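Local structure of CRISPR-associated endonuclease Cas2 2 (Thermus thermophilus, 1ZPW) at residues G2-Y10 against R31-D42. The protein is a metal-dependent CRISPR-associated nuclease of the Cas2 family, part of an adaptive immune system against viruses and plasmids. Residues are numbered along the deposited sequence; the frame is centred on the assembly and turned at random.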
loop_
_atom_site.group_PDB
_atom_site.type_symbol
_atom_site.label_atom_id
_atom_site.label_comp_id
_atom_site.label_asym_id
_atom_site.label_seq_id
_atom_site.Cartn_x
_atom_site.Cartn_y
_atom_site.Cartn_z
ATOM N N GLY A 2 -3.351 -16.440 7.171
ATOM C CA GLY A 2 -3.363 -15.442 8.277
ATOM C C GLY A 2 -2.710 -14.147 7.825
ATOM O O GLY A 2 -2.697 -13.848 6.619
ATOM N N LYS A 3 -2.153 -13.381 8.759
ATOM C CA LYS A 3 -1.485 -12.129 8.352
ATOM C C LYS A 3 -0.166 -12.370 7.605
ATOM O O LYS A 3 0.643 -13.249 7.927
ATOM C CB LYS A 3 -1.290 -11.150 9.520
ATOM C CG LYS A 3 0.166 -10.918 9.917
ATOM C CD LYS A 3 0.304 -10.542 11.388
ATOM C CE LYS A 3 1.316 -9.437 11.599
ATOM N NZ LYS A 3 2.397 -9.795 12.562
ATOM N N ARG A 4 0.040 -11.581 6.572
ATOM C CA ARG A 4 1.276 -11.667 5.845
ATOM C C ARG A 4 1.633 -10.247 5.508
ATOM O O ARG A 4 0.769 -9.372 5.518
ATOM C CB ARG A 4 1.061 -12.401 4.536
ATOM C CG ARG A 4 0.745 -13.865 4.599
ATOM C CD ARG A 4 0.333 -14.403 3.223
ATOM N NE ARG A 4 1.472 -14.803 2.391
ATOM C CZ ARG A 4 2.363 -13.977 1.847
ATOM N NH1 ARG A 4 2.285 -12.664 2.050
ATOM N NH2 ARG A 4 3.348 -14.466 1.105
ATOM N N LEU A 5 2.909 -10.027 5.195
ATOM C CA LEU A 5 3.375 -8.717 4.722
ATOM C C LEU A 5 3.017 -8.500 3.251
ATOM O O LEU A 5 3.209 -9.389 2.412
ATOM C CB LEU A 5 4.898 -8.588 4.894
ATOM C CG LEU A 5 5.583 -7.327 4.343
ATOM C CD1 LEU A 5 5.083 -6.108 5.119
ATOM C CD2 LEU A 5 7.105 -7.440 4.458
ATOM N N TYR A 6 2.484 -7.320 2.959
ATOM C CA TYR A 6 2.249 -6.905 1.566
ATOM C C TYR A 6 2.932 -5.588 1.320
ATOM O O TYR A 6 2.931 -4.699 2.174
ATOM C CB TYR A 6 0.751 -6.736 1.268
ATOM C CG TYR A 6 -0.046 -8.019 1.284
ATOM C CD1 TYR A 6 -0.427 -8.615 2.502
ATOM C CD2 TYR A 6 -0.447 -8.616 0.083
ATOM C CE1 TYR A 6 -1.155 -9.812 2.501
ATOM C CE2 TYR A 6 -1.192 -9.803 0.087
ATOM C CZ TYR A 6 -1.545 -10.367 1.304
ATOM O OH TYR A 6 -2.272 -11.541 1.307
ATOM N N ALA A 7 3.523 -5.443 0.132
ATOM C CA ALA A 7 3.988 -4.133 -0.322
ATOM C C ALA A 7 2.871 -3.558 -1.178
ATOM O O ALA A 7 2.361 -4.220 -2.091
ATOM C CB ALA A 7 5.265 -4.251 -1.151
ATOM N N VAL A 8 2.477 -2.333 -0.869
ATOM C CA VAL A 8 1.356 -1.710 -1.588
ATOM C C VAL A 8 1.918 -0.480 -2.279
ATOM O O VAL A 8 2.290 0.473 -1.602
ATOM C CB VAL A 8 0.200 -1.322 -0.648
ATOM C CG1 VAL A 8 -0.935 -0.697 -1.469
ATOM C CG2 VAL A 8 -0.327 -2.541 0.072
ATOM N N ALA A 9 1.973 -0.517 -3.619
ATOM C CA ALA A 9 2.614 0.534 -4.389
ATOM C C ALA A 9 1.580 1.218 -5.250
ATOM O O ALA A 9 0.741 0.559 -5.875
ATOM C CB ALA A 9 3.718 -0.050 -5.270
ATOM N N TYR A 10 1.633 2.542 -5.290
ATOM C CA TYR A 10 0.604 3.286 -6.013
ATOM C C TYR A 10 1.170 4.370 -6.888
ATOM O O TYR A 10 2.248 4.925 -6.626
ATOM C CB TYR A 10 -0.448 3.854 -5.073
ATOM C CG TYR A 10 0.090 4.671 -3.929
ATOM C CD1 TYR A 10 0.399 4.066 -2.710
ATOM C CD2 TYR A 10 0.308 6.051 -4.071
ATOM C CE1 TYR A 10 0.879 4.801 -1.639
ATOM C CE2 TYR A 10 0.793 6.800 -2.993
ATOM C CZ TYR A 10 1.068 6.175 -1.800
ATOM O OH TYR A 10 1.574 6.924 -0.766
ATOM N N ARG A 31 4.039 3.845 5.805
ATOM C CA ARG A 31 4.813 4.293 4.646
ATOM C C ARG A 31 6.259 3.809 4.730
ATOM O O ARG A 31 6.875 3.846 5.796
ATOM C CB ARG A 31 4.820 5.811 4.604
ATOM C CG ARG A 31 5.540 6.389 3.362
ATOM C CD ARG A 31 5.555 7.894 3.301
ATOM N NE ARG A 31 4.204 8.458 3.174
ATOM C CZ ARG A 31 3.507 8.459 2.052
ATOM N NH1 ARG A 31 2.290 9.013 2.036
ATOM N NH2 ARG A 31 4.016 7.902 0.947
ATOM N N VAL A 32 6.809 3.401 3.588
ATOM C CA VAL A 32 8.251 3.126 3.493
ATOM C C VAL A 32 8.970 4.006 2.469
ATOM O O VAL A 32 10.178 4.205 2.588
ATOM C CB VAL A 32 8.583 1.592 3.246
ATOM C CG1 VAL A 32 8.199 0.800 4.490
ATOM C CG2 VAL A 32 7.867 1.000 2.012
ATOM N N GLN A 33 8.236 4.492 1.464
ATOM C CA GLN A 33 8.747 5.322 0.366
ATOM C C GLN A 33 7.640 6.231 -0.086
ATOM O O GLN A 33 6.500 6.113 0.369
ATOM C CB GLN A 33 9.134 4.461 -0.869
ATOM C CG GLN A 33 10.337 3.634 -0.631
ATOM C CD GLN A 33 10.950 2.983 -1.863
ATOM O OE1 GLN A 33 12.032 2.435 -1.762
ATOM N NE2 GLN A 33 10.277 3.019 -2.980
ATOM N N LEU A 34 7.962 7.133 -1.015
ATOM C CA LEU A 34 6.988 8.128 -1.497
ATOM C C LEU A 34 5.685 7.525 -2.042
ATOM O O LEU A 34 4.616 8.151 -1.955
ATOM C CB LEU A 34 7.662 8.976 -2.583
ATOM C CG LEU A 34 7.206 10.377 -2.939
ATOM C CD1 LEU A 34 7.307 11.258 -1.691
ATOM C CD2 LEU A 34 8.129 10.929 -4.068
ATOM N N SER A 35 5.789 6.329 -2.609
ATOM C CA SER A 35 4.659 5.675 -3.279
ATOM C C SER A 35 4.457 4.261 -2.791
ATOM O O SER A 35 3.827 3.479 -3.505
ATOM C CB SER A 35 4.929 5.621 -4.792
ATOM O OG SER A 35 5.281 6.918 -5.266
ATOM N N VAL A 36 4.982 3.907 -1.610
ATOM C CA VAL A 36 4.850 2.534 -1.124
ATOM C C VAL A 36 4.556 2.455 0.366
ATOM O O VAL A 36 5.231 3.123 1.147
ATOM C CB VAL A 36 6.151 1.692 -1.368
ATOM C CG1 VAL A 36 5.928 0.219 -0.953
ATOM C CG2 VAL A 36 6.567 1.778 -2.828
ATOM N N PHE A 37 3.556 1.636 0.727
ATOM C CA PHE A 37 3.291 1.263 2.108
ATOM C C PHE A 37 3.554 -0.196 2.329
ATOM O O PHE A 37 3.390 -1.001 1.406
ATOM C CB PHE A 37 1.817 1.548 2.491
ATOM C CG PHE A 37 1.556 2.977 2.913
ATOM C CD1 PHE A 37 1.687 4.028 1.996
ATOM C CD2 PHE A 37 1.092 3.271 4.209
ATOM C CE1 PHE A 37 1.457 5.353 2.362
ATOM C CE2 PHE A 37 0.863 4.613 4.600
ATOM C CZ PHE A 37 1.037 5.659 3.661
ATOM N N GLU A 38 3.906 -0.550 3.572
ATOM C CA GLU A 38 3.973 -1.951 3.959
ATOM C C GLU A 38 2.851 -2.235 4.914
ATOM O O GLU A 38 2.739 -1.554 5.932
ATOM C CB GLU A 38 5.310 -2.260 4.628
ATOM C CG GLU A 38 6.400 -2.473 3.581
ATOM C CD GLU A 38 7.785 -2.697 4.169
ATOM O OE1 GLU A 38 7.931 -2.856 5.409
ATOM O OE2 GLU A 38 8.752 -2.726 3.385
ATOM N N CYS A 39 2.062 -3.259 4.604
ATOM C CA CYS A 39 0.827 -3.554 5.342
ATOM C C CYS A 39 0.773 -5.025 5.698
ATOM O O CYS A 39 0.974 -5.897 4.865
ATOM C CB CYS A 39 -0.411 -3.224 4.473
ATOM S SG CYS A 39 -0.548 -1.487 3.999
ATOM N N TYR A 40 0.426 -5.317 6.945
ATOM C CA TYR A 40 0.179 -6.700 7.327
ATOM C C TYR A 40 -1.291 -6.984 7.191
ATOM O O TYR A 40 -2.104 -6.310 7.822
ATOM C CB TYR A 40 0.643 -6.959 8.778
ATOM C CG TYR A 40 2.128 -7.160 8.812
ATOM C CD1 TYR A 40 2.670 -8.418 8.551
ATOM C CD2 TYR A 40 2.965 -6.104 9.034
ATOM C CE1 TYR A 40 4.033 -8.621 8.547
ATOM C CE2 TYR A 40 4.346 -6.283 9.008
ATOM C CZ TYR A 40 4.854 -7.547 8.770
ATOM O OH TYR A 40 6.222 -7.743 8.750
ATOM N N LEU A 41 -1.639 -7.935 6.335
ATOM C CA LEU A 41 -3.048 -8.181 5.991
ATOM C C LEU A 41 -3.332 -9.654 6.013
ATOM O O LEU A 41 -2.468 -10.493 5.657
ATOM C CB LEU A 41 -3.385 -7.665 4.575
ATOM C CG LEU A 41 -3.035 -6.196 4.279
ATOM C CD1 LEU A 41 -2.993 -5.953 2.751
ATOM C CD2 LEU A 41 -3.917 -5.226 5.005
ATOM N N ASP A 42 -4.554 -9.987 6.402
ATOM C CA ASP A 42 -5.065 -11.305 6.073
ATOM C C ASP A 42 -6.136 -11.154 4.988
ATOM O O ASP A 42 -6.350 -10.052 4.468
ATOM C CB ASP A 42 -5.605 -12.006 7.329
ATOM C CG ASP A 42 -6.676 -11.217 8.028
ATOM O OD1 ASP A 42 -6.988 -11.584 9.186
ATOM O OD2 ASP A 42 -7.273 -10.219 7.529
HETATM O O HOH W 1 1.649 9.590 -0.803
#
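Tyr10 lays its ring over the turn at Ser35 and meets Arg31 with its hydroxyl. Its first torsion of 53° sets CG between the backbone N and the carbonyl carbon, and this turns the ring over Ser35, beside the start of strand 36-41. Ser35 CA makes a CH-pi contact over one face, 4.1 Å from the centroid of the Tyr10 ring. The edge of the same ring abuts Phe37, with Tyr10 CE1 3.8 Å from Phe37 CD1. The Arg31 guanidinium stands 72° to the tyrosine plane, and Arg31 NH2 donates to Tyr10 OH at 3.1 Å; the bond is bent, 139° at the hydrogen. Arg31 NH2 also donates to Gln33 O, in the guanidinium plane, while Phe37 CE1 sits over the guanidinium face. A water joins Tyr10 OH (2.7 Å) to Arg31 NH1.

At the other end, the Tyr40 ring lies between two side chains. Lys3 NZ is over one face, 4.6 Å from the ring centroid, in a cation-pi contact. Leu5 CD1 makes a CH-pi contact with the opposite face.

Tyr6 and Leu41 share the other side of the sheet. Leu41 CD1 is 3.7 Å from Tyr6 CD1, and both side chains also touch Leu46 of helix 43-56. Val8 CG2 meets Cys39 SG at 4.1 Å on this helix-covered side.

Paired backbone bonds link Arg4 with Leu41, Tyr6 with Cys39 and Val8 with Phe37, in antiparallel register. These strands are the central pair of the four-stranded sheet in the ferredoxin-like fold of Cas2. The Arg31 NH2 bond and the water hold the Tyr10 hydroxyl and probably limit ring movement next to Asp11, the predicted ligand of the catalytic magnesium.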